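Local coordinates for protein gingipain R2 Pro-Domain (Porphyromonas gingivalis, PDB 4IEF) that is the propeptide of the arginine-specific cysteine protease gingipain R2, and probably keeps the enzyme latent and assists its folding until it is removed, at residues Ile91-Val96 with Lys161-Tyr166; Asp125-Gly130 with Gln155-Thr160. All blocks are in the same frame, centred on the assembly; numbering follows the deposited sequence.

Interaction 1 of 2, residues Ile91-Val96 with Lys161-Tyr166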
loop_
_atom_site.group_PDB
_atom_site.type_symbol
_atom_site.label_atom_id
_atom_site.label_comp_id
_atom_site.label_asym_id
_atom_site.label_seq_id
_atom_site.Cartn_x
_atom_site.Cartn_y
_atom_site.Cartn_z
ATOM N N ILE A 91 29.118 20.776 11.492
ATOM C CA ILE A 91 29.297 22.222 11.606
ATOM C C ILE A 91 28.377 22.693 12.737
ATOM O O ILE A 91 27.340 22.066 12.990
ATOM C CB ILE A 91 29.070 23.000 10.271
ATOM C CG1 ILE A 91 27.720 22.646 9.602
ATOM C CG2 ILE A 91 30.243 22.789 9.311
ATOM C CD1 ILE A 91 27.123 23.763 8.714
ATOM N N GLU A 92 28.771 23.752 13.442
ATOM C CA GLU A 92 27.986 24.259 14.559
ATOM C C GLU A 92 27.283 25.561 14.217
ATOM O O GLU A 92 27.871 26.454 13.603
ATOM C CB GLU A 92 28.859 24.451 15.805
ATOM C CG GLU A 92 28.978 23.195 16.649
ATOM C CD GLU A 92 29.426 23.370 18.087
ATOM O OE1 GLU A 92 29.717 24.515 18.502
ATOM O OE2 GLU A 92 29.483 22.347 18.807
ATOM N N LYS A 93 26.010 25.651 14.627
ATOM C CA LYS A 93 25.151 26.819 14.490
ATOM C C LYS A 93 24.821 27.295 15.912
ATOM O O LYS A 93 24.203 26.550 16.682
ATOM C CB LYS A 93 23.898 26.466 13.675
ATOM C CG LYS A 93 23.484 27.547 12.691
ATOM C CD LYS A 93 22.098 27.279 12.114
ATOM C CE LYS A 93 21.576 28.452 11.318
ATOM N NZ LYS A 93 20.109 28.362 11.095
ATOM N N LYS A 94 25.308 28.492 16.290
ATOM C CA LYS A 94 25.125 29.019 17.644
ATOM C C LYS A 94 23.932 29.973 17.754
ATOM O O LYS A 94 23.516 30.571 16.760
ATOM C CB LYS A 94 26.405 29.696 18.146
ATOM C CG LYS A 94 27.471 28.692 18.563
ATOM C CD LYS A 94 28.633 29.358 19.271
ATOM C CE LYS A 94 29.700 28.352 19.625
ATOM N NZ LYS A 94 30.986 29.010 19.979
ATOM N N ASP A 95 23.387 30.087 18.991
ATOM C CA ASP A 95 22.236 30.906 19.404
ATOM C C ASP A 95 21.011 30.618 18.513
ATOM O O ASP A 95 20.354 31.527 17.998
ATOM C CB ASP A 95 22.588 32.408 19.440
ATOM C CG ASP A 95 21.646 33.249 20.288
ATOM O OD1 ASP A 95 21.370 32.854 21.448
ATOM O OD2 ASP A 95 21.206 34.313 19.803
ATOM N N VAL A 96 20.718 29.328 18.346
ATOM C CA VAL A 96 19.602 28.843 17.550
ATOM C C VAL A 96 18.515 28.360 18.494
ATOM O O VAL A 96 18.804 27.638 19.450
ATOM C CB VAL A 96 20.041 27.717 16.565
ATOM C CG1 VAL A 96 18.879 27.245 15.696
ATOM C CG2 VAL A 96 21.202 28.168 15.691
ATOM N N LYS A 161 21.859 26.508 23.360
ATOM C CA LYS A 161 21.246 26.959 22.090
ATOM C C LYS A 161 22.188 26.659 20.902
ATOM O O LYS A 161 22.234 27.411 19.922
ATOM C CB LYS A 161 20.857 28.462 22.139
ATOM C CG LYS A 161 19.671 28.758 23.064
ATOM C CD LYS A 161 19.258 30.228 23.069
ATOM C CE LYS A 161 18.344 30.600 21.922
ATOM N NZ LYS A 161 17.662 31.900 22.159
ATOM N N THR A 162 22.933 25.544 21.002
ATOM C CA THR A 162 23.882 25.128 19.980
ATOM C C THR A 162 23.315 23.949 19.186
ATOM O O THR A 162 22.901 22.927 19.754
ATOM C CB THR A 162 25.251 24.817 20.609
ATOM O OG1 THR A 162 25.719 25.982 21.302
ATOM C CG2 THR A 162 26.287 24.397 19.579
ATOM N N LEU A 163 23.302 24.115 17.859
ATOM C CA LEU A 163 22.865 23.087 16.938
ATOM C C LEU A 163 24.057 22.561 16.148
ATOM O O LEU A 163 24.804 23.342 15.556
ATOM C CB LEU A 163 21.772 23.611 15.988
ATOM C CG LEU A 163 21.247 22.619 14.929
ATOM C CD1 LEU A 163 20.216 21.649 15.519
ATOM C CD2 LEU A 163 20.657 23.354 13.753
ATOM N N ARG A 164 24.221 21.237 16.148
ATOM C CA ARG A 164 25.255 20.535 15.394
ATOM C C ARG A 164 24.618 19.944 14.138
ATOM O O ARG A 164 23.662 19.172 14.237
ATOM C CB ARG A 164 25.927 19.452 16.252
ATOM C CG ARG A 164 26.860 20.026 17.300
ATOM C CD ARG A 164 27.445 18.944 18.181
ATOM N NE ARG A 164 28.343 19.507 19.191
ATOM C CZ ARG A 164 28.933 18.798 20.149
ATOM N NH1 ARG A 164 28.726 17.489 20.242
ATOM N NH2 ARG A 164 29.733 19.391 21.024
ATOM N N ILE A 165 25.102 20.374 12.965
ATOM C CA ILE A 165 24.610 19.923 11.667
ATOM C C ILE A 165 25.619 18.941 11.085
ATOM O O ILE A 165 26.697 19.352 10.662
ATOM C CB ILE A 165 24.327 21.119 10.703
ATOM C CG1 ILE A 165 23.266 22.084 11.292
ATOM C CG2 ILE A 165 23.912 20.615 9.301
ATOM C CD1 ILE A 165 23.403 23.550 10.870
ATOM N N TYR A 166 25.269 17.649 11.066
ATOM C CA TYR A 166 26.140 16.616 10.512
ATOM C C TYR A 166 25.959 16.578 8.997
ATOM O O TYR A 166 24.924 16.147 8.494
ATOM C CB TYR A 166 25.890 15.250 11.172
ATOM C CG TYR A 166 26.462 15.153 12.569
ATOM C CD1 TYR A 166 25.781 15.682 13.663
ATOM C CD2 TYR A 166 27.693 14.548 12.799
ATOM C CE1 TYR A 166 26.315 15.621 14.949
ATOM C CE2 TYR A 166 28.234 14.475 14.083
ATOM C CZ TYR A 166 27.540 15.013 15.156
ATOM O OH TYR A 166 28.071 14.955 16.425
#
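Backbone hydrogen bonds zip Ile91 to Ile165 and Lys93 to Leu163, each residue both giving and accepting one. Within the first pair Ile165 N reaches Ile91 O at 2.8 Å and nearly straight (172°). Past the regular strand, Val96 N still finds Lys161 O at 2.9 Å, so the pairing continues into the loop. Charge pairing occupies the face of Glu92 and Arg164. These two side chains run alongside each other in the same direction, and Arg164 NE, at the edge of a guanidinium nearly coplanar with the carboxylate, donates to the anti lone pair of Glu92 OE2 (3.1 Å). Beyond the paired strands, Asp95 OD1 and Lys161 NZ form a long salt bridge at 3.9 Å. Apolar contacts collect on the other face: Ile91 CG1 lies 3.9 Å from Ile165 CB, placed there by a chi1 of 52° that sets CG1 between the backbone N and carbonyl carbon, and Ile165 CD1 packs on Lys93 CB and CD. Strands 79-93 and 162-176 are thus antiparallel neighbours in the main sheet, and at the start of the latter Lys161 and Thr162 both face Asn157, forming a G1 beta bulge.

Interaction 2 of 2, residues Asp125-Gly130 with Gln155-Thr160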
loop_
_atom_site.group_PDB
_atom_site.type_symbol
_atom_site.label_atom_id
_atom_site.label_comp_id
_atom_site.label_asym_id
_atom_site.label_seq_id
_atom_site.Cartn_x
_atom_site.Cartn_y
_atom_site.Cartn_z
ATOM N N ASP A 125 21.067 20.372 30.059
ATOM C CA ASP A 125 22.311 20.763 29.399
ATOM C C ASP A 125 23.026 19.531 28.809
ATOM O O ASP A 125 23.983 19.008 29.389
ATOM C CB ASP A 125 23.223 21.539 30.372
ATOM C CG ASP A 125 24.462 22.186 29.763
ATOM O OD1 ASP A 125 24.545 22.270 28.511
ATOM O OD2 ASP A 125 25.328 22.645 30.536
ATOM N N LYS A 126 22.518 19.069 27.646
ATOM C CA LYS A 126 23.031 17.933 26.870
ATOM C C LYS A 126 22.499 18.000 25.430
ATOM O O LYS A 126 21.517 18.708 25.173
ATOM C CB LYS A 126 22.674 16.579 27.527
ATOM C CG LYS A 126 21.198 16.192 27.479
ATOM C CD LYS A 126 21.018 14.707 27.748
ATOM C CE LYS A 126 19.753 14.168 27.135
ATOM N NZ LYS A 126 19.623 12.703 27.344
ATOM N N PHE A 127 23.127 17.244 24.501
ATOM C CA PHE A 127 22.696 17.208 23.106
ATOM C C PHE A 127 21.649 16.135 22.891
ATOM O O PHE A 127 21.847 14.977 23.271
ATOM C CB PHE A 127 23.881 17.018 22.151
ATOM C CG PHE A 127 24.608 18.312 21.881
ATOM C CD1 PHE A 127 25.669 18.712 22.687
ATOM C CD2 PHE A 127 24.217 19.144 20.840
ATOM C CE1 PHE A 127 26.335 19.916 22.444
ATOM C CE2 PHE A 127 24.880 20.347 20.601
ATOM C CZ PHE A 127 25.937 20.724 21.401
ATOM N N PHE A 128 20.515 16.546 22.307
ATOM C CA PHE A 128 19.384 15.686 21.973
ATOM C C PHE A 128 19.427 15.334 20.477
ATOM O O PHE A 128 19.815 16.198 19.690
ATOM C CB PHE A 128 18.055 16.379 22.321
ATOM C CG PHE A 128 17.764 16.477 23.801
ATOM C CD1 PHE A 128 16.939 15.551 24.428
ATOM C CD2 PHE A 128 18.296 17.511 24.566
ATOM C CE1 PHE A 128 16.656 15.649 25.795
ATOM C CE2 PHE A 128 18.014 17.607 25.935
ATOM C CZ PHE A 128 17.190 16.680 26.537
ATOM N N PRO A 129 19.059 14.099 20.042
ATOM C CA PRO A 129 18.586 12.947 20.837
ATOM C C PRO A 129 19.712 12.234 21.605
ATOM O O PRO A 129 19.432 11.509 22.561
ATOM C CB PRO A 129 17.957 12.035 19.774
ATOM C CG PRO A 129 18.751 12.318 18.521
ATOM C CD PRO A 129 19.093 13.786 18.595
ATOM N N GLY A 130 20.960 12.461 21.198
ATOM C CA GLY A 130 22.144 11.873 21.817
ATOM C C GLY A 130 22.980 11.055 20.857
ATOM O O GLY A 130 24.186 11.280 20.742
ATOM N N GLN A 155 21.733 17.500 16.025
ATOM C CA GLN A 155 21.925 17.357 17.468
ATOM C C GLN A 155 21.842 18.751 18.093
ATOM O O GLN A 155 22.537 19.664 17.651
ATOM C CB GLN A 155 23.250 16.645 17.787
ATOM C CG GLN A 155 23.406 15.262 17.129
ATOM C CD GLN A 155 22.558 14.164 17.732
ATOM O OE1 GLN A 155 22.393 14.063 18.951
ATOM N NE2 GLN A 155 22.046 13.276 16.886
ATOM N N TYR A 156 20.937 18.936 19.059
ATOM C CA TYR A 156 20.690 20.250 19.638
ATOM C C TYR A 156 20.698 20.235 21.150
ATOM O O TYR A 156 19.991 19.441 21.783
ATOM C CB TYR A 156 19.338 20.794 19.117
ATOM C CG TYR A 156 18.899 22.135 19.671
ATOM C CD1 TYR A 156 19.549 23.310 19.306
ATOM C CD2 TYR A 156 17.784 22.238 20.497
ATOM C CE1 TYR A 156 19.129 24.549 19.788
ATOM C CE2 TYR A 156 17.350 23.471 20.982
ATOM C CZ TYR A 156 18.026 24.625 20.623
ATOM O OH TYR A 156 17.591 25.842 21.098
ATOM N N ASN A 157 21.507 21.140 21.716
ATOM C CA ASN A 157 21.604 21.382 23.145
ATOM C C ASN A 157 20.677 22.568 23.445
ATOM O O ASN A 157 20.951 23.671 22.971
ATOM C CB ASN A 157 23.057 21.638 23.576
ATOM C CG ASN A 157 23.272 21.677 25.078
ATOM O OD1 ASN A 157 22.522 22.303 25.842
ATOM N ND2 ASN A 157 24.330 21.025 25.537
ATOM N N PRO A 158 19.546 22.354 24.164
ATOM C CA PRO A 158 18.598 23.462 24.402
ATOM C C PRO A 158 19.087 24.554 25.359
ATOM O O PRO A 158 18.682 25.708 25.207
ATOM C CB PRO A 158 17.370 22.760 24.990
ATOM C CG PRO A 158 17.566 21.305 24.743
ATOM C CD PRO A 158 19.042 21.096 24.747
ATOM N N VAL A 159 19.943 24.205 26.327
ATOM C CA VAL A 159 20.477 25.139 27.321
ATOM C C VAL A 159 21.524 26.079 26.674
ATOM O O VAL A 159 21.486 27.288 26.925
ATOM C CB VAL A 159 21.041 24.374 28.557
ATOM C CG1 VAL A 159 21.904 25.274 29.449
ATOM C CG2 VAL A 159 19.910 23.747 29.367
ATOM N N THR A 160 22.445 25.536 25.858
ATOM C CA THR A 160 23.498 26.343 25.219
ATOM C C THR A 160 23.020 26.972 23.894
ATOM O O THR A 160 23.707 27.852 23.361
ATOM C CB THR A 160 24.778 25.513 24.992
ATOM O OG1 THR A 160 24.509 24.478 24.051
ATOM C CG2 THR A 160 25.346 24.928 26.280
#
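Asn157 stands against Phe127 in a CH-pi contact, its CB over the centre of one ring face, 3.6 Å from the ring centroid and only 8° off the ring normal. Ring and amide planes are almost perpendicular, while the ring edge meets the backbone of Gln155. With CG trans to the backbone N (chi1 -171°), the Asn157 amide reaches Asp125, and ND2 donates to Asp125 OD1 at 3.2 Å, nearly along the carboxylate C-O axis. Asn157 OD1 turns back on its own chain to accept from Thr160 N, with a weak bond from Val159 N: an Asx motif that closes the turn following strand 144-157. Beside it, Val159 packs crosswise on Asp125, CB to CB at 4.0 Å. Phe128 pairs with Tyr156 in a single antiparallel hydrogen-bonded bridge, bringing the loop onto the strand. The Phe128 ring crosses Pro158 at about a right angle, CD2 lying 3.7 Å from Pro158 CD, and has Tyr156 O near its edge. At the other end, the bend in the Gln155 side chain (chi2 -73°) carries OE1 to Gly130 N, which donates to an in-plane lone pair of that oxygen at 3.1 Å. Gln155 NE2 is held by Ala152 O and Glu131 O.

In the fold
Strands 144-157 and 162-176, neighbours in one sheet, carry the two contacts, whose centres lie about 10 Å apart. Both are partly buried and mix sheltered with exposed residues. Interaction 1 joins two strands through repeated backbone bonds, with charges on one face and apolar groups on the other; interaction 2 lays an irregular loop on a strand end, using one backbone bridge and leaving much of the work to side-chain amides and rings. Direct bonds tie them together: Arg164 N to Gln155 O and Tyr156 OH to Val96 O. Arg164 also makes a cation-pi contact with Phe127, linking the charged face of interaction 1 to the aromatic part of interaction 2.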